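Long-range contacts in DUF4627 domain-containing protein (PDB 3SEE), which is of unknown function but probably binds sugars through a galactose-binding-like domain: residues A[168-173]-A[186-191]; A[129-134]-A[193-198]. All blocks are in the same frame, centred on the assembly; numbering follows the deposited sequence. Where two conformers were deposited one is given.

How the contacts relate
Contact 1 and contact 2 lie side by side, their centres about 7 Å apart, on the same side of the chain's centre. They share one antiparallel sheet, in which strand 130-133 of contact 2 is the neighbour of strand 170-172 of contact 1, and strand 186-188 follows as the outermost strand. Probable hydrogen bonds join the two inner strands, from Val172 N to Phe130 O at 2.9 Å and from Met132 N to Gln170 O at 3.0 Å. Along the chain the order is 129-134, 168-173, 186-191, 193-198, with both halves of contact 1 between those of contact 2. After the edge strand 186-188 the chain needs only a few residues to reach the short helix about 194-197, which packs back against strand 130-133.

Contact 1: residues A[168-173]-A[186-191]; sequences MGQVVN and VSDTDD
Val171 and Ser187 form the hydrogen-bonded pair at the middle of this contact: Val171 N reaches Ser187 O at 2.9 Å and Ser187 N returns to Val171 O at the same length, both bonds nearly straight at the hydrogen. On the same face, Val171 CG2 meets Ser187 OG at 3.4 Å. The flanking non-hydrogen-bonded pairs, Gln170 with Asp188 and Val172 with Val186, use the other face, where the valines touch through their CG2 methyls at 4.2 Å. One step further along, Thr189 N donates to Gly169 O at 2.9 Å, and Thr189 OG1 donates to Met168 O at 2.8 Å, from above the carbonyl plane. A chi1 of -49° sets that hydroxyl opposite the threonine's own carbonyl carbon and turns it to the corner at Met168 and Gly169. A valine in place of Thr189 would probably leave Met168 O without this donor and the corner less firmly tied to the edge strand. Further out, Gly169 N bonds to Asp167 OD1, while the side chain of Thr189 touches Leu196 of the short helix. With strand directions 150° apart, this is an antiparallel beta-hairpin with a long connection, closing one edge of the sheet in a galactose-binding-like fold.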
HETATM    1  N   MSE A 168       5.018  -5.061 -12.666  1.00  8.34           N
HETATM    2  CA  MSE A 168       6.041  -5.780 -11.908  1.00  8.73           C
HETATM    3  C   MSE A 168       7.343  -5.926 -12.706  1.00  9.31           C
HETATM    4  O   MSE A 168       8.378  -6.300 -12.133  1.00  9.85           O
HETATM    5  CB  MSE A 168       5.508  -7.140 -11.436  1.00  9.34           C
HETATM    6  CG  MSE A 168       4.714  -7.106 -10.149  1.00  9.45           C
HETATM    7 SE   MSE A 168       3.384  -5.683 -10.073  0.75  8.08          SE
HETATM    8  CE  MSE A 168       2.561  -6.355  -8.502  1.00 11.99           C
ATOM      9  N   GLY A 169       7.285  -5.660 -14.010  1.00  9.09           N
ATOM     10  CA  GLY A 169       8.466  -5.569 -14.826  1.00  9.54           C
ATOM     11  C   GLY A 169       9.277  -4.286 -14.734  1.00  9.21           C
ATOM     12  O   GLY A 169      10.326  -4.173 -15.400  1.00  9.70           O
ATOM     13  N   GLN A 170       8.827  -3.295 -13.939  1.00  8.99           N
ATOM     14  CA  GLN A 170       9.597  -2.088 -13.714  1.00  9.18           C
ATOM     15  C   GLN A 170       9.590  -1.734 -12.244  1.00  8.87           C
ATOM     16  O   GLN A 170       8.597  -1.908 -11.546  1.00  9.17           O
ATOM     17  CB  GLN A 170       9.061  -0.910 -14.536  1.00  9.93           C
ATOM     18  CG  GLN A 170       9.043  -1.175 -16.030  1.00 10.35           C
ATOM     19  CD  GLN A 170       8.559   0.003 -16.803  1.00 11.92           C
ATOM     20  OE1 GLN A 170       7.391   0.025 -17.273  1.00 15.00           O
ATOM     21  NE2 GLN A 170       9.413   0.971 -16.952  1.00 10.82           N
ATOM     22  N   VAL A 171      10.733  -1.251 -11.781  1.00  8.72           N
ATOM     23  CA  VAL A 171      10.882  -0.800 -10.415  1.00  9.24           C
ATOM     24  C   VAL A 171      11.343   0.647 -10.393  1.00  9.36           C
ATOM     25  O   VAL A 171      11.979   1.135 -11.337  1.00 10.21           O
ATOM     26  CB  VAL A 171      11.822  -1.703  -9.579  1.00  9.97           C
ATOM     27  CG1 VAL A 171      11.187  -3.062  -9.298  1.00 10.51           C
ATOM     28  CG2 VAL A 171      13.196  -1.865 -10.275  1.00 11.15           C
ATOM     29  N   VAL A 172      11.030   1.315  -9.294  1.00  9.20           N
ATOM     30  CA  VAL A 172      11.513   2.644  -9.009  0.50  8.79           C
ATOM     31  C   VAL A 172      12.254   2.616  -7.654  1.00  8.96           C
ATOM     32  O   VAL A 172      11.879   1.878  -6.741  1.00  9.65           O
ATOM     33  CB  VAL A 172      10.343   3.663  -9.141  0.50  9.52           C
ATOM     34  CG1 VAL A 172       9.187   3.371  -8.192  0.50 10.03           C
ATOM     35  CG2 VAL A 172      10.810   5.096  -9.034  0.50  7.87           C
ATOM     36  N   ASN A 173      13.324   3.394  -7.545  1.00  9.12           N
ATOM     37  CA  ASN A 173      14.224   3.358  -6.413  1.00  9.14           C
ATOM     38  C   ASN A 173      13.895   4.388  -5.339  1.00  9.15           C
ATOM     39  O   ASN A 173      14.701   4.638  -4.450  1.00  9.98           O
ATOM     40  CB  ASN A 173      15.682   3.512  -6.883  1.00 10.16           C
ATOM     41  CG  ASN A 173      15.978   4.918  -7.323  1.00  9.91           C
ATOM     42  OD1 ASN A 173      15.053   5.715  -7.501  1.00 10.63           O
ATOM     43  ND2 ASN A 173      17.246   5.251  -7.512  1.00 11.54           N
ATOM     44  N   VAL A 186      13.980   4.751 -12.669  1.00 10.64           N
ATOM     45  CA  VAL A 186      13.094   3.686 -13.085  1.00 10.82           C
ATOM     46  C   VAL A 186      13.947   2.709 -13.867  1.00 10.88           C
ATOM     47  O   VAL A 186      14.731   3.129 -14.735  1.00 12.06           O
ATOM     48  CB  VAL A 186      11.959   4.224 -13.959  1.00 11.28           C
ATOM     49  CG1 VAL A 186      11.112   3.084 -14.494  1.00 13.73           C
ATOM     50  CG2 VAL A 186      11.081   5.227 -13.175  1.00 13.97           C
ATOM     51  N   SER A 187      13.812   1.428 -13.594  1.00 10.62           N
ATOM     52  CA  SER A 187      14.562   0.403 -14.303  1.00 11.42           C
ATOM     53  C   SER A 187      13.724  -0.843 -14.534  1.00 10.74           C
ATOM     54  O   SER A 187      12.730  -1.103 -13.840  1.00 11.05           O
ATOM     55  CB  SER A 187      15.850   0.098 -13.547  1.00 12.79           C
ATOM     56  OG  SER A 187      15.553  -0.405 -12.258  1.00 14.34           O
ATOM     57  N   ASP A 188      14.135  -1.647 -15.497  1.00 10.91           N
ATOM     58  CA  ASP A 188      13.476  -2.910 -15.729  1.00 10.85           C
ATOM     59  C   ASP A 188      13.854  -3.889 -14.611  1.00 11.30           C
ATOM     60  O   ASP A 188      15.028  -4.044 -14.270  1.00 12.67           O
ATOM     61  CB  ASP A 188      13.884  -3.529 -17.064  1.00 11.77           C
ATOM     62  CG  ASP A 188      13.354  -2.781 -18.266  1.00 14.51           C
ATOM     63  OD1 ASP A 188      12.465  -1.924 -18.140  1.00 14.67           O
ATOM     64  OD2 ASP A 188      13.828  -3.105 -19.376  1.00 17.83           O
ATOM     65  N   THR A 189      12.855  -4.568 -14.070  1.00 10.73           N
ATOM     66  CA  THR A 189      13.085  -5.523 -12.990  1.00 10.88           C
ATOM     67  C   THR A 189      13.939  -6.662 -13.521  1.00 12.47           C
ATOM     68  O   THR A 189      13.651  -7.222 -14.565  1.00 13.48           O
ATOM     69  CB  THR A 189      11.758  -6.112 -12.527  1.00 10.25           C
ATOM     70  OG1 THR A 189      10.857  -5.011 -12.309  1.00 10.23           O
ATOM     71  CG2 THR A 189      11.916  -6.920 -11.246  1.00 11.35           C
ATOM     72  N   ASP A 190      14.987  -7.025 -12.799  1.00 12.93           N
ATOM     73  CA  ASP A 190      15.781  -8.181 -13.179  0.50 13.93           C
ATOM     74  C   ASP A 190      14.941  -9.438 -12.997  1.00 14.15           C
ATOM     75  O   ASP A 190      14.138  -9.536 -12.048  1.00 13.93           O
ATOM     76  CB  ASP A 190      17.039  -8.250 -12.315  0.50 14.74           C
ATOM     77  CG  ASP A 190      18.035  -9.287 -12.814  0.50 14.87           C
ATOM     78  OD1 ASP A 190      18.787  -9.002 -13.763  0.50 17.06           O
ATOM     79  OD2 ASP A 190      18.050 -10.381 -12.242  0.50 16.32           O
ATOM     80  N   ASP A 191      15.143 -10.431 -13.870  1.00 15.66           N
ATOM     81  CA  ASP A 191      14.452 -11.698 -13.730  1.00 17.06           C
ATOM     82  C   ASP A 191      14.625 -12.307 -12.326  1.00 16.44           C
ATOM     83  O   ASP A 191      13.715 -12.959 -11.808  1.00 17.92           O
ATOM     84  CB  ASP A 191      15.006 -12.714 -14.744  1.00 18.56           C
ATOM     85  CG  ASP A 191      14.538 -12.477 -16.169  1.00 22.76           C
ATOM     86  OD1 ASP A 191      13.613 -11.679 -16.408  1.00 23.98           O
ATOM     87  OD2 ASP A 191      15.090 -13.161 -17.069  1.00 28.31           O
TER

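Contact 2: residues A[129-134]-A[193-198]; sequences TFFMRR and AAILKD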
ATOM      1  N   THR A 129      12.846   0.031  -2.757  1.00  8.51           N
ATOM      2  CA  THR A 129      12.559  -0.531  -4.074  1.00  8.23           C
ATOM      3  C   THR A 129      11.081  -0.847  -4.203  1.00  7.89           C
ATOM      4  O   THR A 129      10.545  -1.584  -3.379  1.00  7.94           O
ATOM      5  CB  THR A 129      13.359  -1.838  -4.279  1.00  8.54           C
ATOM      6  OG1 THR A 129      14.733  -1.631  -3.904  1.00  9.74           O
ATOM      7  CG2 THR A 129      13.278  -2.323  -5.696  1.00  9.35           C
ATOM      8  N   PHE A 130      10.427  -0.285  -5.207  1.00  7.62           N
ATOM      9  CA  PHE A 130       8.977  -0.398  -5.371  1.00  7.49           C
ATOM     10  C   PHE A 130       8.651  -0.835  -6.798  1.00  7.57           C
ATOM     11  O   PHE A 130       9.312  -0.379  -7.723  1.00  8.89           O
ATOM     12  CB  PHE A 130       8.287   0.950  -5.162  1.00  7.71           C
ATOM     13  CG  PHE A 130       8.565   1.633  -3.855  1.00  7.56           C
ATOM     14  CD1 PHE A 130       9.687   2.434  -3.677  1.00  8.12           C
ATOM     15  CD2 PHE A 130       7.665   1.537  -2.810  1.00  7.96           C
ATOM     16  CE1 PHE A 130       9.886   3.129  -2.490  1.00  8.88           C
ATOM     17  CE2 PHE A 130       7.866   2.227  -1.632  1.00  8.04           C
ATOM     18  CZ  PHE A 130       8.972   2.996  -1.476  1.00  8.19           C
ATOM     19  N   PHE A 131       7.568  -1.580  -6.993  1.00  7.50           N
ATOM     20  CA  PHE A 131       7.050  -1.728  -8.349  1.00  7.65           C
ATOM     21  C   PHE A 131       6.449  -0.407  -8.849  1.00  7.58           C
ATOM     22  O   PHE A 131       5.866   0.361  -8.078  1.00  8.05           O
ATOM     23  CB  PHE A 131       6.008  -2.817  -8.412  1.00  7.75           C
ATOM     24  CG  PHE A 131       6.555  -4.187  -8.145  1.00  7.51           C
ATOM     25  CD1 PHE A 131       7.558  -4.709  -8.935  1.00  8.23           C
ATOM     26  CD2 PHE A 131       6.081  -4.964  -7.096  1.00  8.27           C
ATOM     27  CE1 PHE A 131       8.057  -5.984  -8.688  1.00  8.98           C
ATOM     28  CE2 PHE A 131       6.583  -6.224  -6.838  1.00  9.05           C
ATOM     29  CZ  PHE A 131       7.565  -6.739  -7.642  1.00  9.29           C
HETATM   30  N   MSE A 132       6.623  -0.134 -10.130  1.00  7.66           N
HETATM   31  CA  MSE A 132       6.156   1.107 -10.718  1.00  7.54           C
HETATM   32  C   MSE A 132       4.669   1.059 -11.017  1.00  8.02           C
HETATM   33  O   MSE A 132       4.176   0.138 -11.660  1.00  8.43           O
HETATM   34  CB  MSE A 132       6.918   1.359 -12.011  1.00  8.07           C
HETATM   35  CG  MSE A 132       6.698   2.782 -12.555  1.00  8.65           C
HETATM   36 SE   MSE A 132       7.426   3.011 -14.344  0.75  8.27          SE
HETATM   37  CE  MSE A 132       5.867   2.451 -15.357  1.00 12.40           C
ATOM     38  N   ARG A 133       3.958   2.104 -10.619  1.00  8.41           N
ATOM     39  CA  ARG A 133       2.584   2.178 -11.047  0.50  9.36           C
ATOM     40  C   ARG A 133       2.583   2.384 -12.587  1.00  9.63           C
ATOM     41  O   ARG A 133       3.384   3.116 -13.170  1.00  9.58           O
ATOM     42  CB  ARG A 133       1.763   3.186 -10.230  0.50 10.51           C
ATOM     43  CG  ARG A 133       2.122   4.629 -10.450  0.50 10.91           C
ATOM     44  CD  ARG A 133       1.344   5.577  -9.517  0.50  9.84           C
ATOM     45  NE  ARG A 133       1.891   6.892  -9.716  0.50  7.96           N
ATOM     46  CZ  ARG A 133       1.574   7.699 -10.720  0.50  8.58           C
ATOM     47  NH1 ARG A 133       0.675   7.349 -11.621  0.50  8.71           N
ATOM     48  NH2 ARG A 133       2.177   8.871 -10.805  0.50  8.61           N
ATOM     49  N   ARG A 134       1.717   1.653 -13.251  1.00  9.92           N
ATOM     50  CA  ARG A 134       1.801   1.534 -14.685  1.00 10.52           C
ATOM     51  C   ARG A 134       1.669   2.846 -15.426  1.00  9.49           C
ATOM     52  O   ARG A 134       2.337   3.062 -16.441  1.00 10.85           O
ATOM     53  CB  ARG A 134       0.746   0.554 -15.145  1.00 12.46           C
ATOM     54  CG  ARG A 134       0.975  -0.012 -16.404  1.00 15.17           C
ATOM     55  CD  ARG A 134       0.226  -1.313 -16.597  1.00 11.57           C
ATOM     56  NE  ARG A 134       0.621  -1.684 -17.923  1.00 11.09           N
ATOM     57  CZ  ARG A 134      -0.187  -1.766 -18.958  1.00 10.84           C
ATOM     58  NH1 ARG A 134      -1.482  -1.535 -18.831  1.00 12.89           N
ATOM     59  NH2 ARG A 134       0.304  -2.169 -20.103  1.00 10.67           N
ATOM     60  N   ALA A 193      15.217 -10.552  -9.475  1.00 14.74           N
ATOM     61  CA  ALA A 193      15.128  -9.535  -8.459  1.00 13.44           C
ATOM     62  C   ALA A 193      14.475 -10.074  -7.190  1.00 12.35           C
ATOM     63  O   ALA A 193      13.447 -10.770  -7.240  1.00 12.25           O
ATOM     64  CB  ALA A 193      14.334  -8.343  -8.988  1.00 12.90           C
ATOM     65  N   ALA A 194      15.036  -9.657  -6.061  1.00 11.85           N
ATOM     66  CA  ALA A 194      14.506 -10.025  -4.764  1.00 10.78           C
ATOM     67  C   ALA A 194      13.048  -9.610  -4.586  1.00  9.97           C
ATOM     68  O   ALA A 194      12.263 -10.330  -3.976  1.00 10.20           O
ATOM     69  CB  ALA A 194      15.362  -9.415  -3.647  1.00 12.80           C
ATOM     70  N   ILE A 195      12.671  -8.451  -5.131  1.00  9.38           N
ATOM     71  CA  ILE A 195      11.328  -7.937  -4.925  1.00  8.91           C
ATOM     72  C   ILE A 195      10.261  -8.899  -5.452  1.00  8.68           C
ATOM     73  O   ILE A 195       9.170  -8.983  -4.913  1.00  9.43           O
ATOM     74  CB  ILE A 195      11.168  -6.520  -5.506  1.00  8.70           C
ATOM     75  CG1 ILE A 195       9.850  -5.884  -5.065  1.00  8.82           C
ATOM     76  CG2 ILE A 195      11.367  -6.506  -7.032  1.00  9.77           C
ATOM     77  CD1 ILE A 195       9.676  -4.409  -5.482  1.00  9.61           C
ATOM     78  N   LEU A 196      10.563  -9.625  -6.539  1.00  9.10           N
ATOM     79  CA  LEU A 196       9.593 -10.542  -7.102  1.00  9.29           C
ATOM     80  C   LEU A 196       9.297 -11.699  -6.153  1.00  9.32           C
ATOM     81  O   LEU A 196       8.192 -12.250  -6.153  1.00  9.97           O
ATOM     82  CB  LEU A 196      10.091 -11.093  -8.439  1.00 10.24           C
ATOM     83  CG  LEU A 196      10.209 -10.085  -9.590  1.00  9.65           C
ATOM     84  CD1 LEU A 196      11.003 -10.718 -10.731  1.00 12.28           C
ATOM     85  CD2 LEU A 196       8.847  -9.588 -10.084  1.00 11.26           C
ATOM     86  N   LYS A 197      10.288 -12.108  -5.357  1.00  8.93           N
ATOM     87  CA  LYS A 197      10.149 -13.243  -4.451  1.00 10.28           C
ATOM     88  C   LYS A 197       9.652 -12.874  -3.067  1.00  8.59           C
ATOM     89  O   LYS A 197       9.200 -13.753  -2.320  1.00  9.49           O
ATOM     90  CB  LYS A 197      11.462 -13.992  -4.299  1.00 11.66           C
ATOM     91  CG  LYS A 197      12.014 -14.485  -5.597  1.00 16.46           C
ATOM     92  CD  LYS A 197      13.323 -15.277  -5.378  1.00 20.86           C
ATOM     93  CE  LYS A 197      14.105 -15.583  -6.663  1.00 25.19           C
ATOM     94  NZ  LYS A 197      15.228 -14.621  -7.040  1.00 26.51           N
ATOM     95  N   ASP A 198       9.733 -11.597  -2.683  1.00  8.31           N
ATOM     96  CA  ASP A 198       9.378 -11.194  -1.323  1.00  8.08           C
ATOM     97  C   ASP A 198       9.105  -9.698  -1.299  1.00  8.21           C
ATOM     98  O   ASP A 198      10.030  -8.872  -1.302  1.00  8.24           O
ATOM     99  CB  ASP A 198      10.506 -11.573  -0.354  1.00  8.55           C
ATOM    100  CG  ASP A 198      10.128 -11.407   1.078  1.00  9.35           C
ATOM    101  OD1 ASP A 198       8.992 -10.971   1.385  1.00  9.39           O
ATOM    102  OD2 ASP A 198      10.988 -11.726   1.938  1.00 13.05           O
TER
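Ile195 lies over the ring of Phe131, and these two residues bury the most surface here. The methyl CD1 of Ile195 stands 3.7 Å from the ring centroid of Phe131, only 7° off the normal, which defines a CH-pi contact over the centre of the face. CG1 of the same side chain approaches the ring's far end, 3.5 Å from Phe131 CZ, and CG2 meets Phe131 CE1 at 3.7 Å, so both branches press on the ring. The two side chains come from opposite directions; with CG1 of Ile195 opposite its backbone N (chi1 -169°) and the chain extended (chi2 174°), the isoleucine reaches from the short helix about 194-197 toward strand 130-133. In this galactose-binding-like beta fold, the packing sets one weakly bonded helical turn against a strand of the antiparallel sheet, with Val171 of the neighbouring strand touching both Phe131 and Ile195. Thr129 meets the same Ile195 methyl from the backbone: its carbonyl O lies 3.6 Å from Ile195 CD1, while its hydroxyl bonds to Glu118 OE1. Leu196 meets the ring obliquely through CD2, 3.9 Å from Phe131 CE1. Just after the helical turn, Asp198 forms a salt bridge with Arg84 and a hydrogen bond with Thr116.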